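Local coordinates for endoglycosidase (Bacteroides thetaiotaomicron, PDB 6Q64), which probably hydrolyses complex N-glycans, acting as an endoglycosidase of glycoside hydrolase family 18 in a gut Bacteroides, at residues D249-Q254 against R278-T283; P69-F74 against G324-G329; G184-Y189 against M230-G235; S263-I268 against A317-P322; V98-L103 against K128-W133. The protein carries 1 engineered substitution. All coordinates share one frame; numbering follows the deposited sequence.

How the contacts relate
Four of the five contacts are buried in one parallel beta-barrel, and contact 4 is a partly buried patch on its outside. Contacts 1, 3 and 5 each pair two parallel strands by backbone hydrogen bonds. Contacts 1 and 3 share a border, since strands 251-254 and 230-235 are neighbours, while strands 184-189 and 128-135 join contact 3 to contact 5. Contact 2 belongs to the same sheet but involves a single bridge, where strand 72-76 meets the start of strand 329-333. Their chemistry differs: acids crowd together in contact 3, aromatic and apolar groups fill contact 5, and contact 4 is purely apolar, tied to contact 2 by the salt bridge Asp320-Arg326.

Contact 1. Residues D249-Q254 against R278-T283; sequences DHYIYQ and RKTIIT
The imidazole of His250 has the CD1 methyl of Ile281 over one face, a CH-pi contact with CD1 3.8 Å from the ring centroid, and the carbonyl O of Lys279 at its edge near the ring plane, 3.3 Å from CD2. The phenol ring of Tyr251 receives Thr280 OG1, itself hydrogen-bonded to Trp276 O, at its edge, while the Lys279 chain, bent at chi3 (56°), approaches it obliquely and brings NZ to a hydrogen bond of 2.8 Å with Tyr251 OH. Tyr253 has Ile281 O at its ring edge, and its CE1 lies 3.4 Å from Thr280 CG2, an oblique approach. On the face shared by Ile252, Ile281 and Thr283, the side chains of Ile252 and Ile281 run alongside each other in the same direction, and their CG2 methyls meet at 3.9 Å. Between the backbones, parallel pairing runs Tyr251 N to Lys279 O, Ile281 N to Tyr251 O and Tyr253 N to Ile281 O, the last at 2.9 Å. Thr283 then gives two bonds to Tyr253 O: OG1 donates at 2.8 Å and its own N adds a weak one.

Tyr251 OH also bonds to Asp274 O and Ser245 O. Neutral oxygens grip the ammonium group of Lys279 (Tyr251 OH, Val248 O, Ser245 O), and their dipoles would probably stabilise its charge.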
# COMPACT_ATOMS: atom_id res chain seq x y z
N ASP A 249 -8.40 -5.22 -2.29
CA ASP A 249 -8.26 -4.45 -3.54
C ASP A 249 -6.87 -4.70 -4.13
O ASP A 249 -6.74 -4.59 -5.38
CB ASP A 249 -8.60 -2.99 -3.26
CG ASP A 249 -10.03 -2.80 -2.79
OD1 ASP A 249 -10.94 -3.19 -3.55
OD2 ASP A 249 -10.23 -2.28 -1.67
N HIS A 250 -5.85 -5.02 -3.31
CA HIS A 250 -4.49 -5.33 -3.84
C HIS A 250 -3.78 -6.35 -2.97
O HIS A 250 -3.97 -6.34 -1.74
CB HIS A 250 -3.55 -4.11 -3.90
CG HIS A 250 -3.88 -3.15 -4.97
ND1 HIS A 250 -4.67 -2.06 -4.74
CD2 HIS A 250 -3.60 -3.14 -6.29
CE1 HIS A 250 -4.86 -1.40 -5.87
NE2 HIS A 250 -4.22 -2.04 -6.84
N TYR A 251 -2.96 -7.16 -3.62
CA TYR A 251 -2.09 -8.19 -3.01
C TYR A 251 -0.68 -7.62 -3.07
O TYR A 251 -0.17 -7.43 -4.19
CB TYR A 251 -2.25 -9.52 -3.75
CG TYR A 251 -3.67 -9.85 -4.19
CD1 TYR A 251 -4.73 -9.73 -3.32
CD2 TYR A 251 -3.95 -10.26 -5.47
CE1 TYR A 251 -6.03 -9.99 -3.72
CE2 TYR A 251 -5.25 -10.52 -5.88
CZ TYR A 251 -6.30 -10.40 -5.00
OH TYR A 251 -7.58 -10.68 -5.37
N ILE A 252 -0.09 -7.28 -1.93
CA ILE A 252 1.19 -6.50 -1.92
C ILE A 252 2.27 -7.40 -1.37
O ILE A 252 2.14 -7.87 -0.21
CB ILE A 252 1.08 -5.20 -1.11
CG1 ILE A 252 -0.17 -4.40 -1.48
CG2 ILE A 252 2.35 -4.38 -1.27
CD1 ILE A 252 -0.24 -3.04 -0.83
N TYR A 253 3.30 -7.62 -2.17
CA TYR A 253 4.39 -8.54 -1.79
C TYR A 253 5.66 -7.72 -1.58
O TYR A 253 5.95 -6.78 -2.31
CB TYR A 253 4.58 -9.65 -2.82
CG TYR A 253 3.37 -10.52 -3.11
CD1 TYR A 253 2.37 -10.09 -3.94
CD2 TYR A 253 3.26 -11.80 -2.61
CE1 TYR A 253 1.29 -10.89 -4.25
CE2 TYR A 253 2.17 -12.61 -2.88
CZ TYR A 253 1.18 -12.16 -3.72
OH TYR A 253 0.12 -12.94 -4.07
N GLN A 254 6.39 -8.12 -0.54
CA GLN A 254 7.77 -7.74 -0.25
C GLN A 254 8.69 -8.58 -1.12
O GLN A 254 9.23 -9.53 -0.61
CB GLN A 254 8.04 -7.98 1.23
CG GLN A 254 7.49 -6.91 2.14
CD GLN A 254 6.11 -7.17 2.67
OE1 GLN A 254 5.92 -7.87 3.65
NE2 GLN A 254 5.14 -6.52 2.06
N ARG A 278 -3.39 -8.06 -12.18
CA ARG A 278 -3.71 -6.60 -12.17
C ARG A 278 -3.87 -6.07 -10.74
O ARG A 278 -3.76 -4.85 -10.55
CB ARG A 278 -4.90 -6.32 -13.09
CG ARG A 278 -4.54 -6.48 -14.57
CD ARG A 278 -3.43 -5.55 -15.07
NE ARG A 278 -3.81 -4.20 -14.69
CZ ARG A 278 -3.01 -3.24 -14.24
NH1 ARG A 278 -3.53 -2.07 -13.91
NH2 ARG A 278 -1.71 -3.42 -14.12
N LYS A 279 -4.04 -6.93 -9.74
CA LYS A 279 -4.17 -6.44 -8.35
C LYS A 279 -2.88 -6.67 -7.55
O LYS A 279 -2.84 -6.33 -6.35
CB LYS A 279 -5.34 -7.13 -7.67
CG LYS A 279 -6.69 -6.93 -8.34
CD LYS A 279 -7.76 -7.84 -7.76
CE LYS A 279 -7.96 -7.73 -6.27
NZ LYS A 279 -9.17 -8.49 -5.86
N THR A 280 -1.87 -7.27 -8.15
CA THR A 280 -0.63 -7.56 -7.41
C THR A 280 0.31 -6.35 -7.50
O THR A 280 0.49 -5.76 -8.59
CB THR A 280 -0.00 -8.87 -7.87
OG1 THR A 280 -0.88 -9.95 -7.55
CG2 THR A 280 1.32 -9.09 -7.18
N ILE A 281 0.87 -5.97 -6.36
CA ILE A 281 1.91 -4.91 -6.27
C ILE A 281 3.18 -5.57 -5.75
O ILE A 281 3.09 -6.30 -4.74
CB ILE A 281 1.42 -3.74 -5.39
CG1 ILE A 281 0.50 -2.81 -6.19
CG2 ILE A 281 2.58 -2.95 -4.84
CD1 ILE A 281 -0.49 -2.07 -5.35
N ILE A 282 4.31 -5.36 -6.42
CA ILE A 282 5.61 -5.89 -5.94
C ILE A 282 6.48 -4.71 -5.52
O ILE A 282 6.46 -3.67 -6.19
CB ILE A 282 6.27 -6.78 -6.98
CG1 ILE A 282 6.02 -6.30 -8.41
CG2 ILE A 282 5.78 -8.20 -6.78
CD1 ILE A 282 6.85 -7.03 -9.47
N THR A 283 7.17 -4.88 -4.40
CA THR A 283 7.86 -3.79 -3.69
C THR A 283 9.30 -4.19 -3.45
O THR A 283 9.64 -5.39 -3.26
CB THR A 283 7.17 -3.44 -2.37
OG1 THR A 283 7.37 -4.51 -1.42
CG2 THR A 283 5.71 -3.14 -2.58

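Contact 2. Residues P69-F74 against G324-G329; sequences PHVKGF and GKRIGG
A single hydrogen bond links the backbones: Lys72 N donates to Gly328 O at 3.0 Å, with an N-H...O angle of 155°. It accompanies one parallel bridge, Lys72 to Gly329, through which strand 72-76 meets strand 329-333 in the barrel. The backbones come very near here, with Gly329 CA 3.1 Å from Lys72 O.

The apolar part belongs to Val71, whose two methyls split between partners. A chi1 of 178° swings CG1 to the side remote from the backbone N, 3.6 Å from Gly329 CA. CG2 lies 3.7 Å from Arg326 CG and reaches the edge of the guanidinium, near its plane.

The polar ends are served from elsewhere. Arg326 bonds to Tyr359 O and forms a salt bridge with Asp320, and His70 bonds to Asp99. His70 O and Gly328 O, 3.5 Å apart, are both acceptors, and each has a donor, Arg278 NH1 for the former and Lys72 N for the latter, which should ease their repulsion.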
# COMPACT_ATOMS: atom_id res chain seq x y z
N PRO A 69 -6.34 2.30 -16.17
CA PRO A 69 -5.58 1.16 -15.69
C PRO A 69 -4.13 1.28 -16.20
O PRO A 69 -3.89 1.53 -17.37
CB PRO A 69 -6.42 0.02 -16.29
CG PRO A 69 -6.79 0.54 -17.67
CD PRO A 69 -6.82 2.06 -17.55
N HIS A 70 -3.20 1.13 -15.27
CA HIS A 70 -1.79 1.55 -15.42
C HIS A 70 -0.98 0.82 -14.36
O HIS A 70 -1.60 0.20 -13.51
CB HIS A 70 -1.66 3.07 -15.30
CG HIS A 70 -1.99 3.63 -13.96
ND1 HIS A 70 -3.29 3.96 -13.61
CD2 HIS A 70 -1.20 3.93 -12.90
CE1 HIS A 70 -3.30 4.39 -12.36
NE2 HIS A 70 -2.02 4.41 -11.91
N VAL A 71 0.35 0.86 -14.43
CA VAL A 71 1.18 0.37 -13.30
C VAL A 71 1.05 1.39 -12.18
O VAL A 71 1.63 2.46 -12.31
CB VAL A 71 2.64 0.22 -13.71
CG1 VAL A 71 3.44 -0.24 -12.52
CG2 VAL A 71 2.80 -0.71 -14.88
N LYS A 72 0.25 1.09 -11.16
CA LYS A 72 0.08 1.92 -9.96
C LYS A 72 1.43 2.10 -9.29
O LYS A 72 2.31 1.23 -9.44
CB LYS A 72 -0.94 1.31 -9.01
CG LYS A 72 -2.37 1.56 -9.45
CD LYS A 72 -3.41 1.02 -8.50
CE LYS A 72 -4.78 1.13 -9.13
NZ LYS A 72 -5.83 0.90 -8.10
N GLY A 73 1.59 3.25 -8.63
CA GLY A 73 2.78 3.56 -7.82
C GLY A 73 2.35 3.62 -6.39
O GLY A 73 1.32 4.26 -6.13
N PHE A 74 3.09 2.94 -5.52
CA PHE A 74 2.76 2.76 -4.09
C PHE A 74 4.05 2.89 -3.28
O PHE A 74 5.17 2.83 -3.82
CB PHE A 74 2.07 1.40 -3.94
CG PHE A 74 2.09 0.82 -2.55
CD1 PHE A 74 1.09 1.13 -1.64
CD2 PHE A 74 3.10 -0.04 -2.16
CE1 PHE A 74 1.13 0.62 -0.35
CE2 PHE A 74 3.14 -0.54 -0.87
CZ PHE A 74 2.16 -0.20 0.03
N GLY A 324 0.54 -12.61 -20.09
CA GLY A 324 0.77 -11.44 -20.97
C GLY A 324 0.35 -10.14 -20.29
O GLY A 324 0.59 -9.07 -20.82
N LYS A 325 -0.30 -10.23 -19.15
CA LYS A 325 -0.78 -9.03 -18.44
C LYS A 325 0.36 -8.39 -17.65
O LYS A 325 1.34 -9.08 -17.28
CB LYS A 325 -1.89 -9.40 -17.46
CG LYS A 325 -3.25 -9.47 -18.12
CD LYS A 325 -4.28 -10.05 -17.23
CE LYS A 325 -5.59 -10.28 -17.94
NZ LYS A 325 -6.44 -11.19 -17.15
N ARG A 326 0.19 -7.11 -17.39
CA ARG A 326 1.23 -6.27 -16.77
C ARG A 326 0.88 -6.27 -15.29
O ARG A 326 -0.34 -6.20 -14.94
CB ARG A 326 1.28 -4.91 -17.47
CG ARG A 326 2.04 -3.81 -16.73
CD ARG A 326 3.50 -4.15 -16.50
NE ARG A 326 4.25 -4.50 -17.69
CZ ARG A 326 4.60 -3.66 -18.67
NH1 ARG A 326 4.31 -2.37 -18.63
NH2 ARG A 326 5.30 -4.11 -19.68
N ILE A 327 1.90 -6.41 -14.46
CA ILE A 327 1.78 -6.32 -12.98
C ILE A 327 0.93 -5.11 -12.70
O ILE A 327 0.95 -4.21 -13.50
CB ILE A 327 3.16 -6.19 -12.33
CG1 ILE A 327 3.10 -6.47 -10.84
CG2 ILE A 327 3.76 -4.82 -12.62
CD1 ILE A 327 2.78 -7.88 -10.47
N GLY A 328 0.25 -5.09 -11.58
CA GLY A 328 -0.71 -4.05 -11.22
C GLY A 328 -0.03 -2.81 -10.70
O GLY A 328 -0.65 -1.74 -10.79
N GLY A 329 1.15 -2.98 -10.10
CA GLY A 329 1.95 -1.86 -9.61
C GLY A 329 3.25 -2.25 -8.93
O GLY A 329 3.51 -3.43 -8.68

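Contact 3. Residues G184-Y189 against M230-G235; sequences GFDIDY and MLVMDG
Gly184 starts the pairing, its CA 3.2 Å from Met230 O. Phe185 N bonds to that oxygen, and its ring edge meets Leu231 CD1. Asp186, its CG anti to the backbone N (chi1 179°), rests against Val232 CG1; its OD1 lies 2.4 Å from Asp234 OD2, an unusually short, doubtful approach with the carboxylate planes 73° apart, and its OD2 bonds to Ser102. Ile187 N bonds to Val232 O and its O to Asp234 N, at 2.7 Å, while CD1 packs on Leu231 CD1. Asp188 OD1 stands 3.0 Å from Asp234 OD1, two acceptors whose planes differ by 43°; Gln254 NE2 also bonds to the latter. Tyr189 N bonds to Asp234 O; selenomethionine Met233 packs CE 3.4 Å from Tyr189 CD2, and its SE, 4.8 Å from the ring centroid, makes an oblique Met-aromatic contact.

The first strand holds the centre of the family 18 DxxDxDxE signature, consistent with an active-site position; its last acid, after Tyr189, is engineered to glutamine. Helix 211-224 covers Ile187, Tyr189 and Leu231; strands 128-135 and 251-254 flank the pair.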
# COMPACT_ATOMS: atom_id res chain seq x y z
N GLY A 184 -8.19 4.05 3.82
CA GLY A 184 -8.49 2.65 4.17
C GLY A 184 -7.40 2.00 5.00
O GLY A 184 -6.79 2.68 5.84
N PHE A 185 -7.19 0.70 4.80
CA PHE A 185 -6.29 -0.09 5.68
C PHE A 185 -5.47 -1.06 4.86
O PHE A 185 -5.89 -1.49 3.75
CB PHE A 185 -7.11 -0.80 6.76
CG PHE A 185 -6.25 -1.36 7.85
CD1 PHE A 185 -5.74 -0.55 8.85
CD2 PHE A 185 -5.88 -2.70 7.85
CE1 PHE A 185 -4.92 -1.07 9.84
CE2 PHE A 185 -5.06 -3.22 8.84
CZ PHE A 185 -4.57 -2.40 9.84
N ASP A 186 -4.31 -1.38 5.43
CA ASP A 186 -3.27 -2.27 4.88
C ASP A 186 -2.96 -3.29 5.95
O ASP A 186 -2.22 -2.94 6.89
CB ASP A 186 -1.98 -1.54 4.52
CG ASP A 186 -0.86 -2.42 3.98
OD1 ASP A 186 -0.73 -3.58 4.38
OD2 ASP A 186 -0.11 -1.93 3.15
N ILE A 187 -3.46 -4.51 5.78
CA ILE A 187 -3.13 -5.64 6.69
C ILE A 187 -1.72 -6.12 6.35
O ILE A 187 -1.56 -6.66 5.26
CB ILE A 187 -4.19 -6.73 6.54
CG1 ILE A 187 -5.59 -6.21 6.89
CG2 ILE A 187 -3.80 -7.93 7.38
CD1 ILE A 187 -6.72 -7.01 6.29
N ASP A 188 -0.74 -5.85 7.21
CA ASP A 188 0.60 -6.50 7.14
C ASP A 188 0.43 -7.89 7.75
O ASP A 188 0.45 -7.99 9.01
CB ASP A 188 1.71 -5.67 7.81
CG ASP A 188 3.13 -6.17 7.55
OD1 ASP A 188 3.28 -7.23 6.91
OD2 ASP A 188 4.10 -5.50 8.01
N TYR A 189 0.25 -8.91 6.89
CA TYR A 189 -0.05 -10.32 7.29
C TYR A 189 1.20 -11.18 7.09
O TYR A 189 1.53 -11.43 5.92
CB TYR A 189 -1.25 -10.86 6.51
CG TYR A 189 -2.00 -11.97 7.20
CD1 TYR A 189 -2.73 -11.74 8.36
CD2 TYR A 189 -2.01 -13.27 6.69
CE1 TYR A 189 -3.43 -12.75 8.99
CE2 TYR A 189 -2.72 -14.29 7.30
CZ TYR A 189 -3.43 -14.03 8.46
OH TYR A 189 -4.14 -15.02 9.08
N MSE A 230 -10.39 1.63 0.63
CA MSE A 230 -9.61 0.53 0.13
C MSE A 230 -9.27 -0.42 1.27
O MSE A 230 -8.95 0.01 2.38
CB MSE A 230 -8.28 1.05 -0.41
CG MSE A 230 -8.26 1.41 -1.89
SE MSE A 230 -6.43 2.07 -2.24
CE MSE A 230 -5.40 0.49 -2.69
N LEU A 231 -9.29 -1.72 0.97
CA LEU A 231 -8.67 -2.69 1.86
C LEU A 231 -7.60 -3.43 1.07
O LEU A 231 -7.83 -3.68 -0.10
CB LEU A 231 -9.71 -3.67 2.42
CG LEU A 231 -9.12 -4.78 3.30
CD1 LEU A 231 -8.34 -4.21 4.47
CD2 LEU A 231 -10.21 -5.71 3.80
N VAL A 232 -6.52 -3.80 1.74
CA VAL A 232 -5.25 -4.18 1.07
C VAL A 232 -4.47 -5.06 2.05
O VAL A 232 -4.57 -4.90 3.27
CB VAL A 232 -4.52 -2.88 0.67
CG1 VAL A 232 -3.06 -2.83 1.10
CG2 VAL A 232 -4.69 -2.59 -0.81
N MSE A 233 -3.67 -5.98 1.52
CA MSE A 233 -3.02 -6.96 2.37
C MSE A 233 -1.60 -7.19 1.85
O MSE A 233 -1.38 -7.31 0.64
CB MSE A 233 -3.88 -8.24 2.41
CG MSE A 233 -3.13 -9.55 2.71
SE MSE A 233 -4.15 -10.90 3.77
CE MSE A 233 -2.73 -12.18 3.59
N ASP A 234 -0.62 -7.21 2.74
CA ASP A 234 0.75 -7.32 2.27
C ASP A 234 1.46 -8.41 3.04
O ASP A 234 1.06 -8.73 4.19
CB ASP A 234 1.49 -5.98 2.37
CG ASP A 234 2.00 -5.67 3.77
OD1 ASP A 234 3.12 -6.18 4.11
OD2 ASP A 234 1.26 -4.98 4.51
N GLY A 235 2.52 -8.94 2.45
CA GLY A 235 3.30 -10.02 3.09
C GLY A 235 2.89 -11.35 2.50
O GLY A 235 3.54 -11.80 1.56

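Contact 4. Residues S263-I268 against A317-P322; sequences SVIYKI and ATLDLP
Ile265, on helix 261-268, points its CB toward the chain segment 317-322, and each of its carbon branches finds a different partner there. From CB, the CG2 methyl extends on the far side from the backbone N and reaches the ring of Pro322, 4.0 Å from CG and 4.1 Å from CD; Ile265 and Pro322 run antiparallel past one another. The same methyl is also 4.4 Å from Leu321 CD2. The other branch, CG1, sits beside the backbone N (chi1 -50°) and comes to 4.3 Å from Leu319 CD1. At its end, CD1 approaches the backbone rather than a side chain, 4.5 Å from Asp320 O.

One turn further along the helix, Ile268 uses one atom, CD1, for both of its contacts. It touches Leu321 CD2 at 4.0 Å, with Leu321 lying crosswise to Ile268, and Leu319 CD2 at 4.3 Å. No hydrogen bond crosses the contact, and its distances are those of ordinary methyl packing. Asp320 turns away from the helix, to Arg302 as well as Arg326. Ile282 of strand 280-285 lies under both Ile268 and Leu319, while Trp276 touches Ile268 and Leu321.

An outer helix packed over barrel strands and meeting the loop that leads into the eighth strand is the layout of a TIM barrel's outer layer.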
# COMPACT_ATOMS: atom_id res chain seq x y z
N SER A 263 12.01 -15.82 -10.38
CA SER A 263 11.87 -16.02 -8.91
C SER A 263 10.84 -15.05 -8.33
O SER A 263 10.25 -15.38 -7.27
CB SER A 263 13.18 -15.96 -8.17
OG SER A 263 13.70 -14.64 -8.16
N VAL A 264 10.54 -13.94 -9.00
CA VAL A 264 9.52 -12.97 -8.50
C VAL A 264 8.14 -13.46 -8.93
O VAL A 264 7.24 -13.46 -8.09
CB VAL A 264 9.79 -11.55 -9.03
CG1 VAL A 264 8.76 -10.53 -8.53
CG2 VAL A 264 11.18 -11.11 -8.65
N ILE A 265 8.01 -13.85 -10.19
CA ILE A 265 6.78 -14.49 -10.75
C ILE A 265 6.42 -15.69 -9.88
O ILE A 265 5.23 -15.78 -9.49
CB ILE A 265 6.96 -14.85 -12.23
CG1 ILE A 265 7.49 -13.65 -13.02
CG2 ILE A 265 5.65 -15.39 -12.78
CD1 ILE A 265 7.33 -13.72 -14.51
N TYR A 266 7.38 -16.53 -9.48
CA TYR A 266 7.04 -17.73 -8.68
C TYR A 266 6.36 -17.29 -7.39
O TYR A 266 5.44 -17.97 -6.91
CB TYR A 266 8.24 -18.63 -8.40
CG TYR A 266 7.91 -19.73 -7.44
CD1 TYR A 266 7.85 -19.47 -6.08
CD2 TYR A 266 7.66 -21.02 -7.86
CE1 TYR A 266 7.57 -20.45 -5.15
CE2 TYR A 266 7.38 -22.03 -6.95
CZ TYR A 266 7.33 -21.75 -5.59
OH TYR A 266 7.03 -22.70 -4.65
N LYS A 267 6.81 -16.18 -6.84
CA LYS A 267 6.34 -15.68 -5.53
C LYS A 267 4.89 -15.19 -5.63
O LYS A 267 4.16 -15.36 -4.63
CB LYS A 267 7.23 -14.54 -5.03
CG LYS A 267 6.65 -13.78 -3.85
CD LYS A 267 7.65 -12.86 -3.20
CE LYS A 267 7.64 -12.93 -1.69
NZ LYS A 267 8.99 -12.70 -1.15
N ILE A 268 4.49 -14.57 -6.74
CA ILE A 268 3.20 -13.84 -6.82
C ILE A 268 2.20 -14.59 -7.70
O ILE A 268 1.02 -14.18 -7.70
CB ILE A 268 3.38 -12.39 -7.32
CG1 ILE A 268 3.93 -12.33 -8.74
CG2 ILE A 268 4.26 -11.59 -6.39
CD1 ILE A 268 3.76 -10.99 -9.37
N ALA A 317 8.52 -2.89 -12.57
CA ALA A 317 7.54 -1.94 -13.14
C ALA A 317 7.10 -2.42 -14.52
O ALA A 317 6.01 -2.02 -14.91
CB ALA A 317 8.14 -0.55 -13.22
N THR A 318 7.94 -3.17 -15.23
CA THR A 318 7.68 -3.54 -16.65
C THR A 318 7.32 -5.03 -16.76
O THR A 318 7.38 -5.54 -17.91
CB THR A 318 8.89 -3.26 -17.54
OG1 THR A 318 9.94 -4.07 -17.02
CG2 THR A 318 9.32 -1.81 -17.55
N LEU A 319 6.96 -5.68 -15.64
CA LEU A 319 6.84 -7.15 -15.50
C LEU A 319 5.61 -7.63 -16.25
O LEU A 319 4.50 -7.34 -15.76
CB LEU A 319 6.70 -7.51 -14.03
CG LEU A 319 6.75 -8.99 -13.72
CD1 LEU A 319 8.12 -9.55 -13.99
CD2 LEU A 319 6.40 -9.26 -12.28
N ASP A 320 5.82 -8.24 -17.42
CA ASP A 320 4.79 -8.94 -18.23
C ASP A 320 4.68 -10.33 -17.64
O ASP A 320 5.67 -11.01 -17.64
CB ASP A 320 5.21 -8.94 -19.70
CG ASP A 320 5.08 -7.55 -20.31
OD1 ASP A 320 4.29 -6.74 -19.72
OD2 ASP A 320 5.70 -7.31 -21.40
N LEU A 321 3.55 -10.67 -17.04
CA LEU A 321 3.30 -12.04 -16.47
C LEU A 321 3.02 -13.07 -17.55
O LEU A 321 2.86 -12.75 -18.71
CB LEU A 321 2.15 -11.88 -15.49
CG LEU A 321 2.65 -11.09 -14.29
CD1 LEU A 321 1.73 -9.95 -13.92
CD2 LEU A 321 2.91 -12.02 -13.14
N PRO A 322 3.02 -14.39 -17.24
CA PRO A 322 3.00 -15.41 -18.30
C PRO A 322 1.71 -15.30 -19.13
O PRO A 322 1.75 -15.50 -20.31
CB PRO A 322 3.13 -16.72 -17.54
CG PRO A 322 3.70 -16.29 -16.19
CD PRO A 322 3.02 -14.98 -15.90

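Contact 5. Residues V98-L103 against K128-W133; sequences VDFVSL and KALLCW
Phe100 and Leu130 meet obliquely: the Leu130 CD1 methyl lies 3.8 Å from Phe100 CE2, neither squarely over the ring nor at its edge. A chi1 of 77° places Phe100 CG between the backbone N and the carbonyl carbon, turning the ring to Leu130, while its CB packs on Lys128 CB at 3.8 Å; the lysine chain then leads away. Ser102, the partner of Asp186, stands on the same face, OG 3.7 Å from Leu130 CB, and its CB is 4.1 Å from Cys132 CB. Leu103 turns another way, its CD1 4.1 Å from Ala129 CB and its CG close to Leu130 O.

Beneath these groups the parallel backbones are joined by Val101 N to Lys128 O, Leu130 N to Val101 O at 2.8 Å, and Leu103 N to Leu130 O at 3.0 Å, the last nearly straight at 168°. Phe74 and His250 meet the Phe100 ring, and Met230 and Val232 touch Leu130, all on the barrel's inner side.

The two strands are linked through helix 112-123, giving a beta-alpha-beta unit; repetition of such units around a closed parallel barrel is the hallmark of the TIM-barrel fold of family 18.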
# COMPACT_ATOMS: atom_id res chain seq x y z
N VAL A 98 2.45 8.63 -8.07
CA VAL A 98 2.07 7.78 -6.91
C VAL A 98 0.55 7.78 -6.77
O VAL A 98 -0.01 8.85 -6.60
CB VAL A 98 2.74 8.29 -5.64
CG1 VAL A 98 2.01 7.81 -4.41
CG2 VAL A 98 4.20 7.88 -5.58
N ASP A 99 -0.08 6.59 -6.76
CA ASP A 99 -1.57 6.43 -6.70
C ASP A 99 -2.05 6.36 -5.26
O ASP A 99 -3.09 6.98 -4.97
CB ASP A 99 -2.01 5.17 -7.41
CG ASP A 99 -1.78 5.35 -8.89
OD1 ASP A 99 -2.53 6.12 -9.49
OD2 ASP A 99 -0.81 4.78 -9.39
N PHE A 100 -1.33 5.63 -4.41
CA PHE A 100 -1.69 5.53 -2.97
C PHE A 100 -0.47 5.12 -2.15
O PHE A 100 0.55 4.71 -2.69
CB PHE A 100 -2.86 4.55 -2.77
CG PHE A 100 -2.51 3.08 -2.86
CD1 PHE A 100 -2.30 2.47 -4.08
CD2 PHE A 100 -2.41 2.31 -1.71
CE1 PHE A 100 -1.99 1.12 -4.15
CE2 PHE A 100 -2.09 0.96 -1.78
CZ PHE A 100 -1.89 0.36 -3.00
N VAL A 101 -0.62 5.14 -0.84
CA VAL A 101 0.54 4.99 0.06
C VAL A 101 0.04 4.38 1.37
O VAL A 101 -1.14 4.59 1.75
CB VAL A 101 1.17 6.39 0.19
CG1 VAL A 101 1.44 6.83 1.62
CG2 VAL A 101 2.41 6.56 -0.68
N SER A 102 0.93 3.62 2.00
CA SER A 102 0.73 3.10 3.36
C SER A 102 1.65 3.86 4.31
O SER A 102 2.85 3.97 4.00
CB SER A 102 0.98 1.63 3.40
OG SER A 102 -0.17 0.93 2.94
N LEU A 103 1.09 4.35 5.42
CA LEU A 103 1.78 5.18 6.42
C LEU A 103 2.48 4.28 7.43
O LEU A 103 1.86 3.91 8.45
CB LEU A 103 0.75 6.11 7.06
CG LEU A 103 -0.04 6.95 6.07
CD1 LEU A 103 -1.25 7.59 6.72
CD2 LEU A 103 0.85 8.00 5.43
N LYS A 128 -4.41 8.53 -2.23
CA LYS A 128 -5.05 7.80 -1.09
C LYS A 128 -4.00 7.35 -0.07
O LYS A 128 -2.92 6.77 -0.46
CB LYS A 128 -5.82 6.59 -1.60
CG LYS A 128 -7.09 6.91 -2.38
CD LYS A 128 -7.75 5.65 -2.89
CE LYS A 128 -8.77 5.90 -3.97
NZ LYS A 128 -9.86 6.75 -3.46
N ALA A 129 -4.31 7.54 1.20
CA ALA A 129 -3.40 7.17 2.30
C ALA A 129 -4.06 6.13 3.19
O ALA A 129 -5.24 6.32 3.60
CB ALA A 129 -3.02 8.41 3.08
N LEU A 130 -3.31 5.06 3.48
CA LEU A 130 -3.80 3.90 4.25
C LEU A 130 -3.14 3.87 5.62
O LEU A 130 -1.91 3.99 5.67
CB LEU A 130 -3.41 2.62 3.51
CG LEU A 130 -3.99 2.46 2.12
CD1 LEU A 130 -3.76 1.05 1.65
CD2 LEU A 130 -5.48 2.80 2.10
N LEU A 131 -3.91 3.57 6.64
CA LEU A 131 -3.33 3.05 7.90
C LEU A 131 -2.74 1.68 7.61
O LEU A 131 -3.16 1.06 6.65
CB LEU A 131 -4.40 2.99 8.99
CG LEU A 131 -4.53 4.29 9.77
CD1 LEU A 131 -5.18 4.03 11.12
CD2 LEU A 131 -3.17 4.96 9.96
N CYS A 132 -1.79 1.24 8.43
CA CYS A 132 -0.94 0.07 8.18
C CYS A 132 -0.24 -0.33 9.46
O CYS A 132 0.21 0.55 10.17
CB CYS A 132 0.16 0.38 7.20
SG CYS A 132 1.21 -1.06 6.95
N TRP A 133 -0.12 -1.63 9.70
CA TRP A 133 0.54 -2.25 10.88
C TRP A 133 0.26 -3.74 10.87
O TRP A 133 -0.74 -4.13 10.26
CB TRP A 133 0.09 -1.61 12.20
CG TRP A 133 -1.31 -1.88 12.67
CD1 TRP A 133 -1.80 -3.07 13.11
CD2 TRP A 133 -2.36 -0.92 12.88
NE1 TRP A 133 -3.09 -2.93 13.54
CE2 TRP A 133 -3.47 -1.62 13.41
CE3 TRP A 133 -2.51 0.45 12.65
CZ2 TRP A 133 -4.68 -1.00 13.70
CZ3 TRP A 133 -3.71 1.07 12.95
CH2 TRP A 133 -4.78 0.35 13.48